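Local coordinates for protein CaaX farnesyltransferase beta subunit Ram1 (Aspergillus fumigatus, PDB 4L9P) that probably transfers a farnesyl group from farnesyl diphosphate to a cysteine near the C-terminus of target proteins, as the peptide-binding, zinc-containing half of an alpha-beta heterodimer, at residues A254-L266 / F498-F512. Residues are numbered along the deposited sequence; the frame is centred on the assembly and turned at random.
Sequences AYCAMVVHALLDL and FVIPHKSAEDIRVWF. With FII ([(3,7,11-trimethyl-dodeca-2,6,10-trienyloxycarbamoyl)-methyl]-phosphonic acid), chain Q.
The carbonyl oxygen of A262 is gripped twice: D265 N reaches it from within the Schellman motif that ends helix 254-263, and R509 NH1 comes in from helix 502-512, 2.8 Å from A262 O. This second bond is nearly straight (169°), lies in both the guanidinium and the carbonyl planes, and uses a lone pair of the oxygen. The bend in the arginine chain at chi2 (65°) turns the group back onto the helix end. D265 OD1 sits over one guanidinium face, toward the rim, 3.5 Å from R509 NH2; this salt bridge is charge attraction alone, with no N-H aimed at the oxygen. Each charge has a second partner, K458 for D265 and E513 for R509, and S456 also bonds R509 NH2, so the arginine is held from several sides.

Toward F498 the contact becomes apolar. L263 CD2 stands squarely over the F498 ring, 3.9 Å from its centroid, while V259 CG1 meets the ring edge in plane. The same leucine methyl lies 3.9 Å from I508 CG2, wedged between ring and helix. L263 O is buried among I508, R509 and F512 and finds no hydrogen-bond partner; R509 CA offers it a CA-H...O contact. Beside D265, L264 CD2 packs 3.5 Å from F512 CE2, the two side chains running side by side.

At the opposite end, Y255 OH touches V499 CG2 and is bonded to I497 O and Y204 OH, while the ring edge meets C1 of the bound farnesyl analogue, which C256 SG also approaches (3.8 Å). Helix 254-263 thus lines the isoprenoid pocket of the alpha-alpha toroid. Helix 502-512 crosses its C-terminal end at 62°, with helices 200-213 and 224-234 packing against the junction and helix 312-323 flanking Y255 and V499.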
# COMPACT_ATOMS: atom_id res chain seq x y z
N ALA B 254 -1.96 0.17 -11.16
CA ALA B 254 -3.36 0.19 -11.47
C ALA B 254 -4.06 1.40 -10.80
O ALA B 254 -4.84 2.11 -11.44
CB ALA B 254 -4.02 -1.09 -11.01
N TYR B 255 -3.87 1.56 -9.48
CA TYR B 255 -4.56 2.63 -8.77
C TYR B 255 -4.13 4.01 -9.28
O TYR B 255 -4.98 4.89 -9.58
CB TYR B 255 -4.23 2.52 -7.27
CG TYR B 255 -4.61 3.73 -6.48
CD1 TYR B 255 -5.96 4.04 -6.22
CD2 TYR B 255 -3.62 4.56 -5.99
CE1 TYR B 255 -6.28 5.21 -5.52
CE2 TYR B 255 -3.92 5.70 -5.29
CZ TYR B 255 -5.25 6.04 -5.06
OH TYR B 255 -5.53 7.22 -4.39
N CYS B 256 -2.82 4.26 -9.42
CA CYS B 256 -2.39 5.58 -9.88
C CYS B 256 -2.84 5.87 -11.32
O CYS B 256 -3.29 6.99 -11.59
CB CYS B 256 -0.88 5.70 -9.82
SG CYS B 256 -0.18 5.71 -8.12
N ALA B 257 -2.76 4.86 -12.21
CA ALA B 257 -3.20 5.09 -13.57
C ALA B 257 -4.69 5.41 -13.60
O ALA B 257 -5.13 6.31 -14.35
CB ALA B 257 -2.92 3.84 -14.43
N MET B 258 -5.48 4.66 -12.84
CA MET B 258 -6.93 4.88 -12.91
C MET B 258 -7.40 6.16 -12.23
O MET B 258 -8.38 6.75 -12.68
CB MET B 258 -7.69 3.67 -12.39
CG MET B 258 -7.52 2.47 -13.33
SD MET B 258 -7.89 2.78 -15.15
CE MET B 258 -9.50 3.49 -15.08
N VAL B 259 -6.69 6.61 -11.22
CA VAL B 259 -7.02 7.93 -10.65
C VAL B 259 -6.70 9.01 -11.65
O VAL B 259 -7.51 9.94 -11.82
CB VAL B 259 -6.22 8.16 -9.35
CG1 VAL B 259 -6.20 9.65 -8.99
CG2 VAL B 259 -6.85 7.33 -8.23
N VAL B 260 -5.53 8.96 -12.31
CA VAL B 260 -5.24 9.97 -13.36
C VAL B 260 -6.30 9.91 -14.47
O VAL B 260 -6.81 10.95 -14.93
CB VAL B 260 -3.88 9.73 -13.95
CG1 VAL B 260 -3.61 10.59 -15.22
CG2 VAL B 260 -2.80 10.04 -12.85
N HIS B 261 -6.64 8.68 -14.87
CA HIS B 261 -7.64 8.50 -15.95
C HIS B 261 -8.96 9.15 -15.55
O HIS B 261 -9.59 9.86 -16.36
CB HIS B 261 -7.76 7.00 -16.18
CG HIS B 261 -8.61 6.63 -17.36
ND1 HIS B 261 -9.98 6.78 -17.38
CD2 HIS B 261 -8.24 6.16 -18.58
CE1 HIS B 261 -10.43 6.39 -18.57
NE2 HIS B 261 -9.39 6.02 -19.32
N ALA B 262 -9.42 8.88 -14.33
CA ALA B 262 -10.71 9.39 -13.87
C ALA B 262 -10.70 10.91 -13.71
O ALA B 262 -11.62 11.60 -14.16
CB ALA B 262 -11.09 8.78 -12.51
N LEU B 263 -9.67 11.45 -13.04
CA LEU B 263 -9.73 12.89 -12.78
C LEU B 263 -9.58 13.73 -14.08
O LEU B 263 -10.04 14.86 -14.10
CB LEU B 263 -8.64 13.31 -11.78
CG LEU B 263 -8.92 12.78 -10.38
CD1 LEU B 263 -7.69 13.14 -9.46
CD2 LEU B 263 -10.18 13.39 -9.77
N LEU B 264 -8.92 13.21 -15.11
CA LEU B 264 -8.74 13.91 -16.39
C LEU B 264 -9.85 13.54 -17.40
O LEU B 264 -9.80 13.99 -18.55
CB LEU B 264 -7.37 13.58 -16.98
CG LEU B 264 -6.17 14.01 -16.10
CD1 LEU B 264 -4.91 13.68 -16.92
CD2 LEU B 264 -6.18 15.45 -15.58
N ASP B 265 -10.83 12.74 -16.98
CA ASP B 265 -11.91 12.23 -17.85
C ASP B 265 -11.32 11.71 -19.18
O ASP B 265 -11.74 12.11 -20.28
CB ASP B 265 -12.95 13.32 -18.12
CG ASP B 265 -14.17 12.79 -18.88
OD1 ASP B 265 -14.50 11.58 -18.63
OD2 ASP B 265 -14.75 13.53 -19.76
N LEU B 266 -10.34 10.82 -19.09
CA LEU B 266 -9.80 10.28 -20.33
C LEU B 266 -10.76 9.27 -20.93
O LEU B 266 -11.60 8.69 -20.24
CB LEU B 266 -8.48 9.54 -20.06
CG LEU B 266 -7.39 10.44 -19.43
CD1 LEU B 266 -6.08 9.66 -19.26
CD2 LEU B 266 -7.16 11.75 -20.25
N PHE B 498 -9.54 9.60 -3.85
CA PHE B 498 -8.62 10.51 -4.57
C PHE B 498 -7.62 11.15 -3.64
O PHE B 498 -6.61 11.72 -4.10
CB PHE B 498 -9.39 11.60 -5.32
CG PHE B 498 -10.29 11.02 -6.42
CD1 PHE B 498 -9.71 10.27 -7.45
CD2 PHE B 498 -11.71 11.13 -6.35
CE1 PHE B 498 -10.49 9.71 -8.45
CE2 PHE B 498 -12.52 10.56 -7.36
CZ PHE B 498 -11.90 9.85 -8.44
N VAL B 499 -7.87 11.13 -2.32
CA VAL B 499 -6.85 11.63 -1.36
C VAL B 499 -6.49 13.11 -1.58
O VAL B 499 -5.34 13.53 -1.49
CB VAL B 499 -5.59 10.70 -1.23
CG1 VAL B 499 -5.03 10.86 0.19
CG2 VAL B 499 -5.94 9.24 -1.46
N ILE B 500 -7.55 13.89 -1.84
CA ILE B 500 -7.55 15.34 -1.93
C ILE B 500 -8.94 15.79 -1.49
O ILE B 500 -9.85 14.97 -1.38
CB ILE B 500 -7.29 15.82 -3.42
CG1 ILE B 500 -8.20 15.10 -4.43
CG2 ILE B 500 -5.79 15.68 -3.79
CD1 ILE B 500 -8.09 15.71 -5.86
N PRO B 501 -9.13 17.09 -1.25
CA PRO B 501 -10.48 17.51 -0.86
C PRO B 501 -11.52 17.15 -1.93
O PRO B 501 -11.24 17.20 -3.15
CB PRO B 501 -10.34 19.02 -0.74
CG PRO B 501 -8.86 19.23 -0.41
CD PRO B 501 -8.13 18.17 -1.20
N HIS B 502 -12.74 16.80 -1.50
CA HIS B 502 -13.78 16.49 -2.47
C HIS B 502 -14.00 17.55 -3.53
O HIS B 502 -14.16 17.21 -4.72
CB HIS B 502 -15.13 16.25 -1.76
CG HIS B 502 -15.13 15.11 -0.82
ND1 HIS B 502 -14.33 15.07 0.32
CD2 HIS B 502 -15.84 13.95 -0.83
CE1 HIS B 502 -14.54 13.92 0.94
NE2 HIS B 502 -15.47 13.23 0.28
N LYS B 503 -14.03 18.82 -3.12
CA LYS B 503 -14.25 19.88 -4.09
C LYS B 503 -13.12 19.93 -5.13
O LYS B 503 -13.34 20.24 -6.32
CB LYS B 503 -14.34 21.21 -3.34
CG LYS B 503 -14.59 22.40 -4.33
CD LYS B 503 -14.58 23.79 -3.60
CE LYS B 503 -14.86 24.98 -4.59
NZ LYS B 503 -14.98 26.20 -3.69
N SER B 504 -11.88 19.66 -4.70
CA SER B 504 -10.80 19.70 -5.66
C SER B 504 -10.98 18.58 -6.70
O SER B 504 -10.73 18.77 -7.92
CB SER B 504 -9.46 19.46 -4.93
OG SER B 504 -9.27 20.41 -3.89
N ALA B 505 -11.38 17.39 -6.23
CA ALA B 505 -11.56 16.24 -7.16
C ALA B 505 -12.74 16.53 -8.08
O ALA B 505 -12.70 16.23 -9.31
CB ALA B 505 -11.83 14.92 -6.39
N GLU B 506 -13.80 17.09 -7.51
CA GLU B 506 -14.98 17.42 -8.29
C GLU B 506 -14.64 18.45 -9.36
O GLU B 506 -15.02 18.30 -10.53
CB GLU B 506 -16.13 18.00 -7.37
CG GLU B 506 -17.25 18.75 -8.17
CD GLU B 506 -18.34 19.51 -7.32
OE1 GLU B 506 -18.35 19.51 -6.09
OE2 GLU B 506 -19.22 20.12 -7.95
N ASP B 507 -13.96 19.53 -8.96
CA ASP B 507 -13.74 20.63 -9.87
C ASP B 507 -12.89 20.21 -11.07
O ASP B 507 -13.16 20.60 -12.22
CB ASP B 507 -13.04 21.80 -9.18
CG ASP B 507 -13.96 22.63 -8.30
OD1 ASP B 507 -15.20 22.45 -8.35
OD2 ASP B 507 -13.39 23.44 -7.54
N ILE B 508 -11.84 19.41 -10.84
CA ILE B 508 -11.02 19.01 -11.96
C ILE B 508 -11.77 18.06 -12.88
O ILE B 508 -11.69 18.22 -14.10
CB ILE B 508 -9.65 18.46 -11.49
CG1 ILE B 508 -8.68 18.37 -12.70
CG2 ILE B 508 -9.81 17.09 -10.78
CD1 ILE B 508 -7.21 18.05 -12.27
N ARG B 509 -12.48 17.10 -12.32
CA ARG B 509 -13.23 16.15 -13.16
C ARG B 509 -14.28 16.89 -14.01
O ARG B 509 -14.41 16.62 -15.21
CB ARG B 509 -13.95 15.11 -12.26
CG ARG B 509 -14.96 14.22 -12.98
CD ARG B 509 -14.33 13.29 -14.02
NE ARG B 509 -15.38 12.52 -14.64
CZ ARG B 509 -15.25 11.32 -15.19
NH1 ARG B 509 -14.08 10.68 -15.20
NH2 ARG B 509 -16.34 10.74 -15.73
N VAL B 510 -15.01 17.82 -13.38
CA VAL B 510 -16.07 18.49 -14.11
C VAL B 510 -15.48 19.39 -15.17
O VAL B 510 -16.02 19.46 -16.30
CB VAL B 510 -16.95 19.29 -13.13
CG1 VAL B 510 -17.92 20.25 -13.92
CG2 VAL B 510 -17.76 18.34 -12.25
N TRP B 511 -14.36 20.05 -14.88
CA TRP B 511 -13.71 20.87 -15.90
C TRP B 511 -13.34 20.04 -17.12
O TRP B 511 -13.60 20.42 -18.28
CB TRP B 511 -12.47 21.61 -15.36
CG TRP B 511 -11.90 22.65 -16.34
CD1 TRP B 511 -12.34 23.97 -16.49
CD2 TRP B 511 -10.84 22.49 -17.30
NE1 TRP B 511 -11.60 24.61 -17.45
CE2 TRP B 511 -10.70 23.72 -17.99
CE3 TRP B 511 -10.02 21.42 -17.66
CZ2 TRP B 511 -9.73 23.91 -18.98
CZ3 TRP B 511 -9.07 21.61 -18.66
CH2 TRP B 511 -8.94 22.84 -19.31
N PHE B 512 -12.72 18.88 -16.85
CA PHE B 512 -12.32 18.05 -17.97
C PHE B 512 -13.49 17.44 -18.72
O PHE B 512 -13.43 17.33 -19.96
CB PHE B 512 -11.30 16.98 -17.53
CG PHE B 512 -9.90 17.52 -17.44
CD1 PHE B 512 -9.21 17.84 -18.58
CD2 PHE B 512 -9.31 17.76 -16.23
CE1 PHE B 512 -7.93 18.39 -18.51
CE2 PHE B 512 -8.03 18.33 -16.16
CZ PHE B 512 -7.33 18.61 -17.31
C1 FII Q . -0.20 5.21 -4.38
C2 FII Q . 1.04 4.54 -3.88
C6 FII Q . 2.26 4.80 -4.65
C10 FII Q . 0.88 3.41 -2.94
C11 FII Q . 2.05 2.57 -2.42
C12 FII Q . 2.39 3.09 -0.99
C15 FII Q . 3.19 2.17 -0.08
C18 FII Q . 3.55 2.63 1.32
C22 FII Q . 3.94 1.07 -0.77
C23 FII Q . 4.41 -0.05 0.15
C24 FII Q . 5.35 -0.96 -0.54
C27 FII Q . 6.13 -1.75 0.46
C30 FII Q . 5.50 -3.07 0.87
C34 FII Q . 7.60 -1.55 0.41
C35 FII Q . 8.58 -2.45 1.14
O36 FII Q . 9.24 -1.75 2.17
N42 FII Q . 8.43 -1.15 3.10
C43 FII Q . 8.34 -1.89 4.29
O44 FII Q . 8.87 -3.00 4.48
C45 FII Q . 7.51 -1.19 5.36
P46 FII Q . 6.56 -2.36 6.47
O49 FII Q . 5.90 -3.33 5.56
O50 FII Q . 7.53 -2.94 7.46
O51 FII Q . 5.56 -1.41 7.14
O HOH W 1 -12.33 8.87 -17.50
O HOH W 2 -13.70 15.09 -21.52